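Local coordinates for bifunctional protein PutA (Bdellovibrio bacteriovorus, PDB 5UR2) that probably oxidises L-glutamate gamma-semialdehyde to L-glutamate with NAD+, beside a flavin-dependent proline dehydrogenase barrel in the same chain, to complete proline breakdown, at residues T578-L581 with P586-E589; L581-P586 with F773-Q778. One frame throughout, in Å; residues are numbered along the deposited sequence.

Contact 1. Residues T578-L581 with P586-E589; sequences TQVL and PWAE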
loop_
_atom_site.group_PDB
_atom_site.type_symbol
_atom_site.label_atom_id
_atom_site.label_comp_id
_atom_site.label_asym_id
_atom_site.label_seq_id
_atom_site.Cartn_x
_atom_site.Cartn_y
_atom_site.Cartn_z
ATOM N N THR B 578 -13.307 -2.594 -35.228
ATOM C CA THR B 578 -14.024 -1.348 -34.953
ATOM C C THR B 578 -13.058 -0.176 -34.799
ATOM O O THR B 578 -13.320 0.937 -35.284
ATOM C CB THR B 578 -14.874 -1.483 -33.693
ATOM O OG1 THR B 578 -15.706 -2.635 -33.806
ATOM C CG2 THR B 578 -15.759 -0.200 -33.488
ATOM N N GLN B 579 -11.961 -0.401 -34.088
ATOM C CA GLN B 579 -10.973 0.650 -33.892
ATOM C C GLN B 579 -10.240 0.973 -35.186
ATOM O O GLN B 579 -9.913 2.138 -35.446
ATOM C CB GLN B 579 -9.986 0.242 -32.806
ATOM C CG GLN B 579 -10.651 -0.069 -31.504
ATOM C CD GLN B 579 -9.676 0.036 -30.363
ATOM O OE1 GLN B 579 -8.573 0.556 -30.539
ATOM N NE2 GLN B 579 -10.061 -0.467 -29.193
ATOM N N VAL B 580 -9.960 -0.037 -36.006
ATOM C CA VAL B 580 -9.326 0.233 -37.296
ATOM C C VAL B 580 -10.201 1.168 -38.129
ATOM O O VAL B 580 -9.723 2.168 -38.679
ATOM C CB VAL B 580 -9.038 -1.084 -38.041
ATOM C CG1 VAL B 580 -8.690 -0.812 -39.508
ATOM C CG2 VAL B 580 -7.906 -1.814 -37.349
ATOM N N LEU B 581 -11.501 0.885 -38.193
ATOM C CA LEU B 581 -12.370 1.622 -39.111
ATOM C C LEU B 581 -12.835 2.963 -38.536
ATOM O O LEU B 581 -12.866 3.959 -39.263
ATOM C CB LEU B 581 -13.578 0.759 -39.500
ATOM C CG LEU B 581 -13.303 -0.503 -40.329
ATOM C CD1 LEU B 581 -14.546 -1.341 -40.457
ATOM C CD2 LEU B 581 -12.828 -0.083 -41.719
ATOM N N PRO B 586 -4.010 1.592 -36.692
ATOM C CA PRO B 586 -3.425 0.448 -37.410
ATOM C C PRO B 586 -3.610 -0.845 -36.628
ATOM O O PRO B 586 -3.779 -0.833 -35.404
ATOM C CB PRO B 586 -1.940 0.815 -37.522
ATOM C CG PRO B 586 -1.914 2.324 -37.410
ATOM C CD PRO B 586 -3.034 2.676 -36.471
ATOM N N TRP B 587 -3.571 -1.972 -37.358
ATOM C CA TRP B 587 -3.847 -3.295 -36.785
ATOM C C TRP B 587 -3.201 -3.528 -35.417
ATOM O O TRP B 587 -3.879 -3.900 -34.451
ATOM C CB TRP B 587 -3.391 -4.417 -37.732
ATOM C CG TRP B 587 -4.182 -4.631 -39.001
ATOM C CD1 TRP B 587 -4.970 -3.726 -39.656
ATOM C CD2 TRP B 587 -4.244 -5.844 -39.765
ATOM N NE1 TRP B 587 -5.515 -4.306 -40.777
ATOM C CE2 TRP B 587 -5.080 -5.604 -40.867
ATOM C CE3 TRP B 587 -3.674 -7.113 -39.616
ATOM C CZ2 TRP B 587 -5.364 -6.586 -41.819
ATOM C CZ3 TRP B 587 -3.943 -8.079 -40.571
ATOM C CH2 TRP B 587 -4.785 -7.814 -41.651
ATOM N N ALA B 588 -1.879 -3.374 -35.337
ATOM C CA ALA B 588 -1.162 -3.702 -34.105
ATOM C C ALA B 588 -1.463 -2.696 -32.998
ATOM O O ALA B 588 -1.479 -3.064 -31.818
ATOM C CB ALA B 588 0.346 -3.779 -34.371
ATOM N N GLU B 589 -1.688 -1.427 -33.357
ATOM C CA GLU B 589 -2.103 -0.426 -32.372
ATOM C C GLU B 589 -3.465 -0.760 -31.773
ATOM O O GLU B 589 -3.645 -0.727 -30.553
ATOM C CB GLU B 589 -2.121 0.952 -33.027
ATOM C CG GLU B 589 -0.764 1.337 -33.543
ATOM C CD GLU B 589 0.168 1.637 -32.399
ATOM O OE1 GLU B 589 -0.113 2.593 -31.637
ATOM O OE2 GLU B 589 1.128 0.862 -32.212
#

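Contact 2. Residues L581-P586 with F773-Q778; sequences LEVGKP and FGFSGQ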
loop_
_atom_site.group_PDB
_atom_site.type_symbol
_atom_site.label_atom_id
_atom_site.label_comp_id
_atom_site.label_asym_id
_atom_site.label_seq_id
_atom_site.Cartn_x
_atom_site.Cartn_y
_atom_site.Cartn_z
ATOM N N LEU B 581 -11.501 0.885 -38.193
ATOM C CA LEU B 581 -12.370 1.622 -39.111
ATOM C C LEU B 581 -12.835 2.963 -38.536
ATOM O O LEU B 581 -12.866 3.959 -39.263
ATOM C CB LEU B 581 -13.578 0.759 -39.500
ATOM C CG LEU B 581 -13.303 -0.503 -40.329
ATOM C CD1 LEU B 581 -14.546 -1.341 -40.457
ATOM C CD2 LEU B 581 -12.828 -0.083 -41.719
ATOM N N GLU B 582 -13.205 3.018 -37.248
ATOM C CA GLU B 582 -13.767 4.253 -36.704
ATOM C C GLU B 582 -12.693 5.257 -36.306
ATOM O O GLU B 582 -12.890 6.463 -36.459
ATOM C CB GLU B 582 -14.655 3.965 -35.487
ATOM C CG GLU B 582 -15.405 5.193 -35.015
ATOM C CD GLU B 582 -16.099 5.014 -33.670
ATOM O OE1 GLU B 582 -15.714 4.119 -32.898
ATOM O OE2 GLU B 582 -17.048 5.773 -33.374
ATOM N N VAL B 583 -11.554 4.793 -35.798
ATOM C CA VAL B 583 -10.542 5.690 -35.242
ATOM C C VAL B 583 -9.265 5.748 -36.084
ATOM O O VAL B 583 -8.409 6.605 -35.820
ATOM C CB VAL B 583 -10.215 5.303 -33.783
ATOM C CG1 VAL B 583 -9.489 6.406 -33.067
ATOM C CG2 VAL B 583 -11.491 4.974 -33.039
ATOM N N GLY B 584 -9.118 4.898 -37.105
ATOM C CA GLY B 584 -7.897 4.891 -37.899
ATOM C C GLY B 584 -6.716 4.234 -37.212
ATOM O O GLY B 584 -5.566 4.474 -37.593
ATOM N N LYS B 585 -6.960 3.394 -36.219
ATOM C CA LYS B 585 -5.864 2.739 -35.517
ATOM C C LYS B 585 -5.311 1.601 -36.375
ATOM O O LYS B 585 -6.077 0.715 -36.773
ATOM C CB LYS B 585 -6.366 2.232 -34.167
ATOM C CG LYS B 585 -6.690 3.396 -33.214
ATOM C CD LYS B 585 -6.657 3.025 -31.729
ATOM C CE LYS B 585 -5.265 2.941 -31.165
ATOM N NZ LYS B 585 -5.301 2.751 -29.689
ATOM N N PRO B 586 -4.010 1.592 -36.692
ATOM C CA PRO B 586 -3.425 0.448 -37.410
ATOM C C PRO B 586 -3.610 -0.845 -36.628
ATOM O O PRO B 586 -3.779 -0.833 -35.404
ATOM C CB PRO B 586 -1.940 0.815 -37.522
ATOM C CG PRO B 586 -1.914 2.324 -37.410
ATOM C CD PRO B 586 -3.034 2.676 -36.471
ATOM N N PHE B 773 5.976 8.658 -34.399
ATOM C CA PHE B 773 5.028 8.473 -35.486
ATOM C C PHE B 773 4.043 7.324 -35.264
ATOM O O PHE B 773 3.077 7.206 -36.022
ATOM C CB PHE B 773 5.786 8.280 -36.818
ATOM C CG PHE B 773 6.645 9.474 -37.209
ATOM C CD1 PHE B 773 6.112 10.763 -37.215
ATOM C CD2 PHE B 773 7.986 9.312 -37.550
ATOM C CE1 PHE B 773 6.892 11.867 -37.570
ATOM C CE2 PHE B 773 8.778 10.422 -37.902
ATOM C CZ PHE B 773 8.224 11.696 -37.919
ATOM N N GLY B 774 4.227 6.502 -34.235
ATOM C CA GLY B 774 3.205 5.541 -33.853
ATOM C C GLY B 774 1.859 6.204 -33.604
ATOM O O GLY B 774 1.795 7.215 -32.898
ATOM N N PHE B 775 0.791 5.646 -34.197
ATOM C CA PHE B 775 -0.556 6.219 -34.289
ATOM C C PHE B 775 -0.482 7.691 -34.687
ATOM O O PHE B 775 -1.247 8.532 -34.193
ATOM C CB PHE B 775 -1.357 6.018 -32.995
ATOM C CG PHE B 775 -2.838 6.258 -33.164
ATOM C CD1 PHE B 775 -3.473 5.945 -34.366
ATOM C CD2 PHE B 775 -3.598 6.807 -32.131
ATOM C CE1 PHE B 775 -4.854 6.185 -34.549
ATOM C CE2 PHE B 775 -4.965 7.054 -32.296
ATOM C CZ PHE B 775 -5.597 6.740 -33.507
ATOM N N SER B 776 0.453 7.998 -35.589
ATOM C CA SER B 776 0.605 9.333 -36.155
ATOM C C SER B 776 0.788 10.377 -35.059
ATOM O O SER B 776 0.286 11.494 -35.153
ATOM C CB SER B 776 -0.577 9.680 -37.060
ATOM O OG SER B 776 -0.732 8.690 -38.069
ATOM N N GLY B 777 1.481 9.985 -33.989
ATOM C CA GLY B 777 1.792 10.902 -32.920
ATOM C C GLY B 777 0.613 11.285 -32.057
ATOM O O GLY B 777 0.754 12.171 -31.211
ATOM N N GLN B 778 -0.534 10.626 -32.219
ATOM C CA GLN B 778 -1.745 10.981 -31.474
ATOM C C GLN B 778 -1.800 10.253 -30.126
ATOM O O GLN B 778 -2.730 9.505 -29.821
ATOM C CB GLN B 778 -2.986 10.680 -32.312
ATOM C CG GLN B 778 -3.021 11.366 -33.709
ATOM C CD GLN B 778 -4.299 11.035 -34.494
ATOM O OE1 GLN B 778 -5.169 11.895 -34.673
ATOM N NE2 GLN B 778 -4.420 9.781 -34.945
HETATM O O HOH W 1 -6.577 8.723 -36.352
#

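Contact 1. Residues T578-L581 with P586-E589
The indole N-H of W587 donates its hydrogen bond to the backbone carbonyl O of E813, not to the helix it packs against, and the neighbouring ring carbon CD1 meets V580. The approach is made by one methyl, V580 CG2, which lies 4.2 Å from W587 CD1 and meets the ring obliquely. V580 carries this branch anti to its carbonyl carbon (chi1 167°, with CG1 anti to the backbone N), while W587 CG is likewise anti to the carbonyl carbon (chi1 -71°). The CB of W587 starts away from the valine, and the indole brings the side chain back toward it. The same methyl stands 4.5 Å from P586 C, and the two backbones are nearest at V580 and P586, 5.9 Å between CA atoms. It is a small, buried example, with only van der Waals packing between the segments, of how two helices joined by a short turn pack: the chain passes from helix 572-583 through the turn, with P586 at the N-cap position of helix 587-611. M482 of helix 476-491 and the ring of F473 touch the indole, and L486 of helix 476-491 lies against V580, so this neighbouring helix borders the interhelical turn.

Contact 2. Residues L581-P586 with F773-Q778
K585 and F775 are brought together by their torsions: F775 holds CG anti to its backbone N (chi1 -165°), sending the ring across to 581-586, while K585 bends at chi3 (78°), which carries CE over the ring. There CE sits 4.3 Å from the centroid of the F775 ring in a CH-pi contact, and K585 CG closes in at 3.5 Å from F775 CZ. The ammonium, K585 NZ, lies too far along for more than a weak cation-pi attraction to F775; it forms a salt bridge with D593, bonds the carbonyl O of N642 and has a cation-pi contact with F643. On the opposite face of the ring Q778 NE2 stands above the plane near the rim, where it makes a weak hydrogen bond to F775 O. The edge meets oxygen: V583 O is 3.6 Å from CZ of F775 and G584 O is 3.6 Å from CE1 of F775, both near the ring plane. P586 CD, at 3.9 Å from F775 CD1, and V583 CG1 add apolar contacts. F775, S776 and G777 all have positive phi, in a short left-handed turn whose backbone bonds, S776 N to F773 O, G777 N to G774 O and Q778 N to F775 O, each reach back three residues. The side chain of C780, the predicted active-site cysteine, is about 10 Å from that of F775. The arrangement is consistent with aromatic electrostatics, an electron-rich face under polarised CH groups and a weakly positive C-H edge toward carbonyl oxygens, while one water bridges the segments, donating to V583 O at 2.9 Å and accepting from Q778 NE2.

How the contacts relate
Contact 1 and contact 2 have centres about 7 Å apart; their segments overlap at L581 and P586, and P586 touches in both. Along the chain comes the end of helix 572-583, then the linker and the start of helix 587-611; the loop after helix 761-773 arrives nearly 190 residues later. Contact 1 is thus local and contact 2 long-range, both in the aldehyde dehydrogenase part of the chain. They also touch directly: V580 CG2 lies 3.2 Å from K585 O, and E589 OE1 lies 3.9 Å from F775 CB. With V580 and F775 on opposite sides of K585, the interhelical turn links the helical pair to the loop that leads toward strand 783-789.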